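Side-chain contacts in threonine phosphate decarboxylase-like enzyme (Sulfurospirillum multivorans, PDB 6OUX), which catalyses the pyridoxal phosphate-dependent decarboxylation of L-serine O-phosphate to ethanolamine O-phosphate, a building block of norcobamides: residues Q69-A72 against Y73-V76; C380-M383 against A384-I388; E190-H193 against I194-R198. All blocks are in the same frame, centred on the assembly; numbering follows the deposited sequence.

Contact 1 (Q69-A72 against Y73-V76)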
ATOM      1  N   GLN A  69     -19.876   4.063 -15.081  1.00 20.98           N
ATOM      2  CA  GLN A  69     -21.173   4.011 -15.800  1.00 21.57           C
ATOM      3  C   GLN A  69     -21.762   2.611 -15.899  1.00 23.12           C
ATOM      4  O   GLN A  69     -22.942   2.451 -16.104  1.00 23.60           O
ATOM      5  CB  GLN A  69     -21.014   4.551 -17.221  1.00 21.53           C
ATOM      6  CG  GLN A  69     -20.748   6.005 -17.266  1.00 19.32           C
ATOM      7  CD  GLN A  69     -20.827   6.550 -18.677  1.00 21.02           C
ATOM      8  OE1 GLN A  69     -20.325   5.906 -19.631  1.00 19.78           O
ATOM      9  NE2 GLN A  69     -21.450   7.751 -18.821  1.00 15.51           N
ATOM     10  N   THR A  70     -20.948   1.586 -15.777  1.00 22.99           N
ATOM     11  CA  THR A  70     -21.444   0.230 -15.791  1.00 22.26           C
ATOM     12  C   THR A  70     -21.742  -0.336 -14.382  1.00 24.32           C
ATOM     13  O   THR A  70     -22.150  -1.459 -14.274  1.00 23.87           O
ATOM     14  CB  THR A  70     -20.359  -0.661 -16.312  1.00 21.46           C
ATOM     15  OG1 THR A  70     -19.256  -0.596 -15.362  1.00 23.13           O
ATOM     16  CG2 THR A  70     -19.873  -0.169 -17.680  1.00 22.48           C
ATOM     17  N   ASN A  71     -21.395   0.373 -13.311  1.00 25.30           N
ATOM     18  CA  ASN A  71     -21.449  -0.220 -11.960  1.00 27.68           C
ATOM     19  C   ASN A  71     -20.419  -1.370 -11.663  1.00 24.81           C
ATOM     20  O   ASN A  71     -20.489  -2.015 -10.601  1.00 24.29           O
ATOM     21  CB  ASN A  71     -22.923  -0.624 -11.598  1.00 30.16           C
ATOM     22  CG  ASN A  71     -23.863   0.604 -11.440  1.00 34.77           C
ATOM     23  OD1 ASN A  71     -25.047   0.565 -11.797  1.00 40.13           O
ATOM     24  ND2 ASN A  71     -23.334   1.691 -10.931  1.00 35.17           N
ATOM     25  N   ALA A  72     -19.404  -1.561 -12.514  1.00 20.90           N
ATOM     26  CA  ALA A  72     -18.387  -2.576 -12.241  1.00 20.65           C
ATOM     27  C   ALA A  72     -17.489  -2.164 -11.080  1.00 18.43           C
ATOM     28  O   ALA A  72     -16.870  -3.005 -10.485  1.00 15.86           O
ATOM     29  CB  ALA A  72     -17.542  -2.895 -13.488  1.00 23.67           C
ATOM     30  N   TYR A  73     -17.417  -0.860 -10.783  1.00 19.24           N
ATOM     31  CA  TYR A  73     -16.736  -0.384  -9.576  1.00 18.72           C
ATOM     32  C   TYR A  73     -17.144  -1.113  -8.295  1.00 19.38           C
ATOM     33  O   TYR A  73     -16.316  -1.191  -7.390  1.00 18.04           O
ATOM     34  CB  TYR A  73     -16.834   1.122  -9.409  1.00 19.65           C
ATOM     35  CG  TYR A  73     -18.094   1.569  -8.775  1.00 20.71           C
ATOM     36  CD1 TYR A  73     -19.241   1.761  -9.549  1.00 24.18           C
ATOM     37  CD2 TYR A  73     -18.196   1.701  -7.399  1.00 19.99           C
ATOM     38  CE1 TYR A  73     -20.441   2.134  -8.964  1.00 26.64           C
ATOM     39  CE2 TYR A  73     -19.385   2.085  -6.822  1.00 23.07           C
ATOM     40  CZ  TYR A  73     -20.493   2.311  -7.599  1.00 26.62           C
ATOM     41  OH  TYR A  73     -21.677   2.652  -7.034  1.00 30.01           O
ATOM     42  N   LYS A  74     -18.388  -1.624  -8.225  1.00 18.36           N
ATOM     43  CA  LYS A  74     -18.929  -2.294  -7.040  1.00 20.71           C
ATOM     44  C   LYS A  74     -18.105  -3.536  -6.672  1.00 21.20           C
ATOM     45  O   LYS A  74     -17.681  -3.685  -5.550  1.00 20.64           O
ATOM     46  CB  LYS A  74     -20.392  -2.649  -7.239  1.00 21.90           C
ATOM     47  CG  LYS A  74     -21.253  -1.391  -7.255  1.00 23.98           C
ATOM     48  CD  LYS A  74     -22.745  -1.660  -7.285  1.00 27.36           C
ATOM     49  CE  LYS A  74     -23.492  -0.331  -7.249  1.00 31.00           C
ATOM     50  NZ  LYS A  74     -24.966  -0.547  -7.394  1.00 32.33           N
ATOM     51  N   LYS A  75     -17.867  -4.388  -7.648  1.00 21.56           N
ATOM     52  CA  LYS A  75     -17.041  -5.540  -7.497  1.00 26.13           C
ATOM     53  C   LYS A  75     -15.594  -5.169  -7.257  1.00 22.14           C
ATOM     54  O   LYS A  75     -14.949  -5.862  -6.545  1.00 20.40           O
ATOM     55  CB  LYS A  75     -17.072  -6.400  -8.764  1.00 31.72           C
ATOM     56  CG  LYS A  75     -18.443  -6.876  -9.223  1.00 39.64           C
ATOM     57  CD  LYS A  75     -19.230  -7.557  -8.119  1.00 46.19           C
ATOM     58  CE  LYS A  75     -20.306  -8.486  -8.691  1.00 51.60           C
ATOM     59  NZ  LYS A  75     -19.711  -9.753  -9.203  1.00 54.44           N
ATOM     60  N   VAL A  76     -15.060  -4.121  -7.886  1.00 21.84           N
ATOM     61  CA  VAL A  76     -13.660  -3.712  -7.625  1.00 20.96           C
ATOM     62  C   VAL A  76     -13.457  -3.390  -6.119  1.00 21.06           C
ATOM     63  O   VAL A  76     -12.432  -3.733  -5.529  1.00 18.91           O
ATOM     64  CB  VAL A  76     -13.226  -2.489  -8.503  1.00 22.21           C
ATOM     65  CG1 VAL A  76     -11.868  -1.917  -8.052  1.00 22.65           C
ATOM     66  CG2 VAL A  76     -13.201  -2.840  -9.982  1.00 23.38           C
TER
HETATM   67  O   HOH W   1     -20.220  -4.373 -10.104  1.00 35.37           O

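Contact 2 (C380-M383 against A384-I388)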
ATOM      1  N   CYS A 380       0.574  29.440 -18.937  1.00 18.09           N
ATOM      2  CA  CYS A 380       0.350  30.231 -17.735  1.00 20.68           C
ATOM      3  C   CYS A 380       1.612  30.311 -16.844  1.00 19.27           C
ATOM      4  O   CYS A 380       1.988  31.354 -16.318  1.00 19.50           O
ATOM      5  CB  CYS A 380      -0.802  29.636 -16.894  1.00 22.72           C
ATOM      6  SG  CYS A 380      -2.446  29.821 -17.669  1.00 28.27           S
ATOM      7  N   ILE A 381       2.271  29.191 -16.700  1.00 17.96           N
ATOM      8  CA  ILE A 381       3.514  29.162 -15.952  1.00 16.80           C
ATOM      9  C   ILE A 381       4.567  30.053 -16.606  1.00 17.02           C
ATOM     10  O   ILE A 381       5.244  30.816 -15.927  1.00 16.06           O
ATOM     11  CB  ILE A 381       4.009  27.706 -15.807  1.00 16.13           C
ATOM     12  CG1 ILE A 381       3.049  26.906 -14.961  1.00 16.26           C
ATOM     13  CG2 ILE A 381       5.361  27.708 -15.157  1.00 16.40           C
ATOM     14  CD1 ILE A 381       3.290  25.413 -14.972  1.00 16.71           C
ATOM     15  N   VAL A 382       4.742  29.935 -17.908  1.00 16.70           N
ATOM     16  CA  VAL A 382       5.772  30.685 -18.573  1.00 18.07           C
ATOM     17  C   VAL A 382       5.475  32.222 -18.415  1.00 19.23           C
ATOM     18  O   VAL A 382       6.378  33.051 -18.159  1.00 15.31           O
ATOM     19  CB  VAL A 382       5.872  30.327 -20.078  1.00 18.84           C
ATOM     20  CG1 VAL A 382       6.883  31.264 -20.740  1.00 18.10           C
ATOM     21  CG2 VAL A 382       6.302  28.877 -20.277  1.00 20.73           C
ATOM     22  N   MET A 383       4.213  32.556 -18.635  1.00 20.96           N
ATOM     23  CA  MET A 383       3.737  33.940 -18.513  1.00 23.61           C
ATOM     24  C   MET A 383       3.998  34.482 -17.125  1.00 21.85           C
ATOM     25  O   MET A 383       4.617  35.530 -16.998  1.00 19.41           O
ATOM     26  CB  MET A 383       2.244  34.068 -18.904  1.00 26.45           C
ATOM     27  CG  MET A 383       2.060  34.262 -20.413  1.00 33.77           C
ATOM     28  SD  MET A 383       0.352  34.330 -21.080  1.00 37.23           S
ATOM     29  CE  MET A 383       0.776  35.144 -22.622  1.00 45.30           C
ATOM     30  N   ALA A 384       3.519  33.755 -16.114  1.00 19.92           N
ATOM     31  CA  ALA A 384       3.751  34.097 -14.718  1.00 19.63           C
ATOM     32  C   ALA A 384       5.202  34.300 -14.363  1.00 20.15           C
ATOM     33  O   ALA A 384       5.556  35.367 -13.800  1.00 21.36           O
ATOM     34  CB  ALA A 384       3.131  33.083 -13.807  1.00 18.83           C
ATOM     35  N   LEU A 385       6.054  33.351 -14.723  1.00 18.23           N
ATOM     36  CA  LEU A 385       7.513  33.512 -14.524  1.00 19.35           C
ATOM     37  C   LEU A 385       8.119  34.737 -15.191  1.00 22.08           C
ATOM     38  O   LEU A 385       9.025  35.397 -14.610  1.00 21.16           O
ATOM     39  CB  LEU A 385       8.322  32.270 -14.973  1.00 17.38           C
ATOM     40  CG  LEU A 385       8.170  31.069 -14.056  1.00 18.47           C
ATOM     41  CD1 LEU A 385       8.739  29.835 -14.757  1.00 19.55           C
ATOM     42  CD2 LEU A 385       8.773  31.249 -12.685  1.00 18.44           C
ATOM     43  N   LYS A 386       7.679  35.033 -16.403  1.00 23.37           N
ATOM     44  CA  LYS A 386       8.315  36.135 -17.150  1.00 27.29           C
ATOM     45  C   LYS A 386       8.037  37.486 -16.434  1.00 24.12           C
ATOM     46  O   LYS A 386       8.901  38.320 -16.286  1.00 23.68           O
ATOM     47  CB  LYS A 386       7.833  36.206 -18.610  1.00 30.38           C
ATOM     48  CG  LYS A 386       8.712  35.456 -19.571  1.00 32.38           C
ATOM     49  CD  LYS A 386       8.391  35.849 -20.998  1.00 36.56           C
ATOM     50  CE  LYS A 386       9.033  34.921 -22.028  1.00 35.84           C
ATOM     51  NZ  LYS A 386       7.939  34.522 -22.957  1.00 34.98           N
ATOM     52  N   SER A 387       6.813  37.627 -15.988  1.00 22.65           N
ATOM     53  CA  SER A 387       6.346  38.771 -15.282  1.00 23.68           C
ATOM     54  C   SER A 387       7.003  38.929 -13.901  1.00 27.39           C
ATOM     55  O   SER A 387       7.479  40.007 -13.582  1.00 23.73           O
ATOM     56  CB  SER A 387       4.830  38.684 -15.132  1.00 26.95           C
ATOM     57  OG  SER A 387       4.410  39.371 -13.964  1.00 32.16           O
ATOM     58  N   ILE A 388       7.014  37.856 -13.109  1.00 24.60           N
ATOM     59  CA  ILE A 388       7.683  37.825 -11.815  1.00 25.03           C
ATOM     60  C   ILE A 388       9.170  38.088 -11.912  1.00 26.52           C
ATOM     61  O   ILE A 388       9.722  38.733 -11.025  1.00 27.28           O
ATOM     62  CB  ILE A 388       7.469  36.477 -11.074  1.00 23.75           C
ATOM     63  CG1 ILE A 388       5.996  36.311 -10.694  1.00 23.37           C
ATOM     64  CG2 ILE A 388       8.337  36.419  -9.846  1.00 23.69           C
ATOM     65  CD1 ILE A 388       5.579  34.913 -10.282  1.00 24.24           C
TER

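Contact 3 (E190-H193 against I194-R198)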
ATOM      1  N   GLU A 190      23.311   3.394 -25.133  1.00 19.67           N
ATOM      2  CA  GLU A 190      24.667   3.112 -25.562  1.00 23.14           C
ATOM      3  C   GLU A 190      25.625   3.268 -24.400  1.00 22.27           C
ATOM      4  O   GLU A 190      26.483   2.422 -24.177  1.00 20.75           O
ATOM      5  CB  GLU A 190      25.085   4.014 -26.707  1.00 26.66           C
ATOM      6  CG  GLU A 190      26.569   3.900 -27.082  1.00 32.95           C
ATOM      7  CD  GLU A 190      26.897   4.517 -28.440  1.00 35.85           C
ATOM      8  OE1 GLU A 190      27.865   5.266 -28.515  1.00 39.70           O
ATOM      9  OE2 GLU A 190      26.182   4.244 -29.427  1.00 43.86           O
ATOM     10  N   LYS A 191      25.517   4.362 -23.689  1.00 20.36           N
ATOM     11  CA  LYS A 191      26.449   4.638 -22.566  1.00 22.20           C
ATOM     12  C   LYS A 191      26.164   3.820 -21.308  1.00 18.40           C
ATOM     13  O   LYS A 191      27.103   3.475 -20.597  1.00 16.19           O
ATOM     14  CB  LYS A 191      26.439   6.110 -22.196  1.00 25.84           C
ATOM     15  CG  LYS A 191      26.743   6.981 -23.390  1.00 32.60           C
ATOM     16  CD  LYS A 191      28.162   7.482 -23.427  1.00 40.09           C
ATOM     17  CE  LYS A 191      28.235   8.913 -22.905  1.00 43.56           C
ATOM     18  NZ  LYS A 191      27.876   9.900 -23.951  1.00 48.16           N
ATOM     19  N   MET A 192      24.894   3.526 -21.042  1.00 15.82           N
ATOM     20  CA  MET A 192      24.539   2.596 -19.979  1.00 16.69           C
ATOM     21  C   MET A 192      25.195   1.220 -20.197  1.00 16.83           C
ATOM     22  O   MET A 192      25.613   0.601 -19.214  1.00 17.15           O
ATOM     23  CB  MET A 192      22.990   2.401 -19.806  1.00 16.42           C
ATOM     24  CG  MET A 192      22.260   3.459 -18.996  1.00 18.03           C
ATOM     25  SD  MET A 192      22.878   3.863 -17.302  1.00 19.13           S
ATOM     26  CE  MET A 192      23.173   2.301 -16.795  1.00  9.97           C
ATOM     27  N   HIS A 193      25.208   0.715 -21.444  1.00 16.86           N
ATOM     28  CA  HIS A 193      25.880  -0.602 -21.760  1.00 18.20           C
ATOM     29  C   HIS A 193      27.391  -0.606 -21.349  1.00 17.24           C
ATOM     30  O   HIS A 193      27.870  -1.490 -20.629  1.00 18.82           O
ATOM     31  CB  HIS A 193      25.758  -0.928 -23.285  1.00 17.14           C
ATOM     32  CG  HIS A 193      24.467  -1.561 -23.661  1.00 17.34           C
ATOM     33  ND1 HIS A 193      24.101  -2.820 -23.228  1.00 17.25           N
ATOM     34  CD2 HIS A 193      23.461  -1.122 -24.463  1.00 16.95           C
ATOM     35  CE1 HIS A 193      22.900  -3.100 -23.705  1.00 18.29           C
ATOM     36  NE2 HIS A 193      22.489  -2.085 -24.450  1.00 17.76           N
ATOM     37  N   ILE A 194      28.092   0.435 -21.764  1.00 17.98           N
ATOM     38  CA  ILE A 194      29.514   0.633 -21.394  1.00 19.90           C
ATOM     39  C   ILE A 194      29.724   0.648 -19.897  1.00 18.35           C
ATOM     40  O   ILE A 194      30.542  -0.112 -19.365  1.00 18.49           O
ATOM     41  CB  ILE A 194      30.075   1.923 -22.014  1.00 22.14           C
ATOM     42  CG1 ILE A 194      30.062   1.791 -23.527  1.00 24.06           C
ATOM     43  CG2 ILE A 194      31.503   2.204 -21.530  1.00 22.82           C
ATOM     44  CD1 ILE A 194      30.125   3.136 -24.196  1.00 28.05           C
ATOM     45  N   LEU A 195      28.934   1.447 -19.198  1.00 17.26           N
ATOM     46  CA  LEU A 195      28.988   1.502 -17.726  1.00 17.07           C
ATOM     47  C   LEU A 195      28.762   0.135 -17.117  1.00 18.34           C
ATOM     48  O   LEU A 195      29.574  -0.332 -16.278  1.00 14.57           O
ATOM     49  CB  LEU A 195      28.000   2.541 -17.190  1.00 19.19           C
ATOM     50  CG  LEU A 195      27.844   2.720 -15.663  1.00 20.34           C
ATOM     51  CD1 LEU A 195      27.328   4.117 -15.340  1.00 20.57           C
ATOM     52  CD2 LEU A 195      26.945   1.651 -14.998  1.00 19.19           C
ATOM     53  N   LEU A 196      27.671  -0.537 -17.552  1.00 16.81           N
ATOM     54  CA  LEU A 196      27.300  -1.837 -16.935  1.00 16.92           C
ATOM     55  C   LEU A 196      28.281  -2.975 -17.252  1.00 15.78           C
ATOM     56  O   LEU A 196      28.529  -3.850 -16.429  1.00 15.56           O
ATOM     57  CB  LEU A 196      25.880  -2.302 -17.357  1.00 14.70           C
ATOM     58  CG  LEU A 196      24.751  -1.408 -16.852  1.00 14.44           C
ATOM     59  CD1 LEU A 196      23.446  -1.839 -17.468  1.00 14.07           C
ATOM     60  CD2 LEU A 196      24.682  -1.426 -15.334  1.00 13.97           C
ATOM     61  N   LYS A 197      28.850  -2.957 -18.421  1.00 16.67           N
ATOM     62  CA  LYS A 197      29.913  -3.913 -18.689  1.00 19.36           C
ATOM     63  C   LYS A 197      31.093  -3.772 -17.689  1.00 19.41           C
ATOM     64  O   LYS A 197      31.564  -4.775 -17.125  1.00 17.77           O
ATOM     65  CB  LYS A 197      30.417  -3.758 -20.105  1.00 22.10           C
ATOM     66  CG  LYS A 197      29.415  -4.252 -21.113  1.00 25.69           C
ATOM     67  CD  LYS A 197      29.914  -4.002 -22.535  1.00 30.95           C
ATOM     68  CE  LYS A 197      29.438  -5.105 -23.485  1.00 33.86           C
ATOM     69  NZ  LYS A 197      27.968  -5.393 -23.343  1.00 33.15           N
ATOM     70  N   ARG A 198      31.536  -2.543 -17.507  1.00 18.07           N
ATOM     71  CA  ARG A 198      32.647  -2.217 -16.587  1.00 17.49           C
ATOM     72  C   ARG A 198      32.321  -2.493 -15.131  1.00 16.77           C
ATOM     73  O   ARG A 198      33.240  -2.789 -14.324  1.00 17.83           O
ATOM     74  CB  ARG A 198      33.049  -0.759 -16.781  1.00 17.78           C
ATOM     75  CG  ARG A 198      34.132  -0.220 -15.885  1.00 18.54           C
ATOM     76  CD  ARG A 198      34.782   1.042 -16.455  1.00 19.56           C
ATOM     77  NE  ARG A 198      35.809   1.531 -15.552  1.00 22.63           N
ATOM     78  CZ  ARG A 198      36.433   2.709 -15.653  1.00 24.31           C
ATOM     79  NH1 ARG A 198      36.155   3.572 -16.642  1.00 24.07           N
ATOM     80  NH2 ARG A 198      37.298   3.041 -14.712  1.00 25.61           N
TER

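Contact 1 (Q69-A72 against Y73-V76)
The Tyr73 ring lies alongside the Asn71 side chain, both pointing the same way, with ND2 of Asn71 at the edge of the ring and 3.5 Å from CE1 of Tyr73. The amide plane is turned 63° against the ring, so the two flat groups do not stack. CG of Tyr73 sits between the backbone N and the carbonyl carbon (chi1 83°), which carries the ring back beside Asn71, CD1 of Tyr73 being 3.8 Å from CA of Asn71. One face of the ring takes CG of Lys74, 3.8 Å above its plane and off toward the rim. The Tyr73 hydroxyl is buried yet has no polar partner in the model. A serine in place of Tyr73 would probably open a gap beneath the Lys74 chain and set the Asn71 amide free to turn.

The backbone supports the same turn. Asn71, with positive phi, breaks the helical path, and its O accepts from Lys74 N at 3.2 Å. Just before it, Thr70 OG1 accepts from Ala72 N at 3.0 Å, an ST turn. The whole links helix 53-68 to helix 73-78: Ala72, Tyr73 and Val76 rest on Leu67 of the first helix, while Tyr73 and Lys74 pack on Asp64 and Leu60 of the second subunit.

Contact 2 (C380-M383 against A384-I388)
This is a contact between side chains one turn apart on a single alpha-helix, residues 375-388, near the end of the small domain of a PLP-dependent enzyme of the aminotransferase class I and II family. One buried pair is Ile381 and Leu385. They lie side by side and point the same way, CG2 of Ile381 meeting CD1 of Leu385 at 4.0 Å. Ile381 uses the branch that stands opposite its backbone N, while Leu385 has CG beside its own N (chi1 -72°), which also rests CG of Leu385 3.5 Å from Ile381 O. Next to this pair, Val382 and Lys386 run together, and the long chain of Lys386 ends with NZ 4.1 Å from CG1 of Val382.

Regular i to i+4 bonds hold the frame, among them Leu385 N to Ile381 O at 2.9 Å, almost straight. Met383 O is gripped twice, by Ser387 N and weakly by Lys386 N.

Two other helices pack on this one. Ile381 and Val382 lean on Phe309 and Leu385 on Leu313, all of helix 289-314, whereas Ala384 touches Leu346 and Tyr350 of helix 339-350; Ile381 also meets Ile45 of strand 45-46. The side toward helix 339-350 has a polar contact as well: Ser387 OG is hydrogen-bonded to Tyr350 OH, and the CB of Ser387 stays 3.7 Å from Met383 O.

Contact 3 (E190-H193 against I194-R198)
Two successive bends, chi2 -53° and chi3 -43°, curl the Met192 side chain along its own helix and bring the methyl CE to the next turn, where it lies 4.0 Å from CG of Leu196, the two chains meeting at a slant, and 4.2 Å from CD2 of Leu195. The helix, 189-198, is the crossover of a beta-alpha-beta unit whose strands are 173-177 and 204-208. Met192, Leu195 and Leu196 are all buried, and the methyl CE of Met192 meets both leucines. Leu196 also meets the backbone of Met192: its N donates to Met192 O at 2.9 Å, and its CG is only 3.2 Å from that oxygen, which marks a close fit.

Met192 reaches Ile207 and Leu196 reaches Ile205, both on strand 204-208, while Leu195 turns to Tyr162 and Cys163 of helix 159-169. Arg198 adds salt bridges to Glu167 and Asp160.

His193 and Lys197 share a polar partner. His193 ND1 and Lys197 NZ each hydrogen-bond to the hydroxyl of Tyr233, so one oxygen joins side chains a turn apart, although ND1 of His193 and NZ of Lys197 stay 4.6 Å from each other. The backbone draws the same two residues together, Lys197 N donating to His193 O at 2.8 Å.

The three contacts illustrate how local packing recurs in separate parts of one fold, since none touches another. Contact 1 is about 43 Å from contact 2 and 47 Å from contact 3, between centres, and contacts 2 and 3 are 40 Å apart. Contact 1 is a turn between helices that meets the second subunit, contact 3 sits in a crossover helix of the seven-stranded sheet, and contact 2 in a helix of the small domain. Of the three, contact 2 comes nearest to probable substrate-binding residues: the side chains of Ile381 and Leu385 are each about 11 Å from those of Arg355 and Arg369, respectively. Contacts 1 and 3 lie away from these sites.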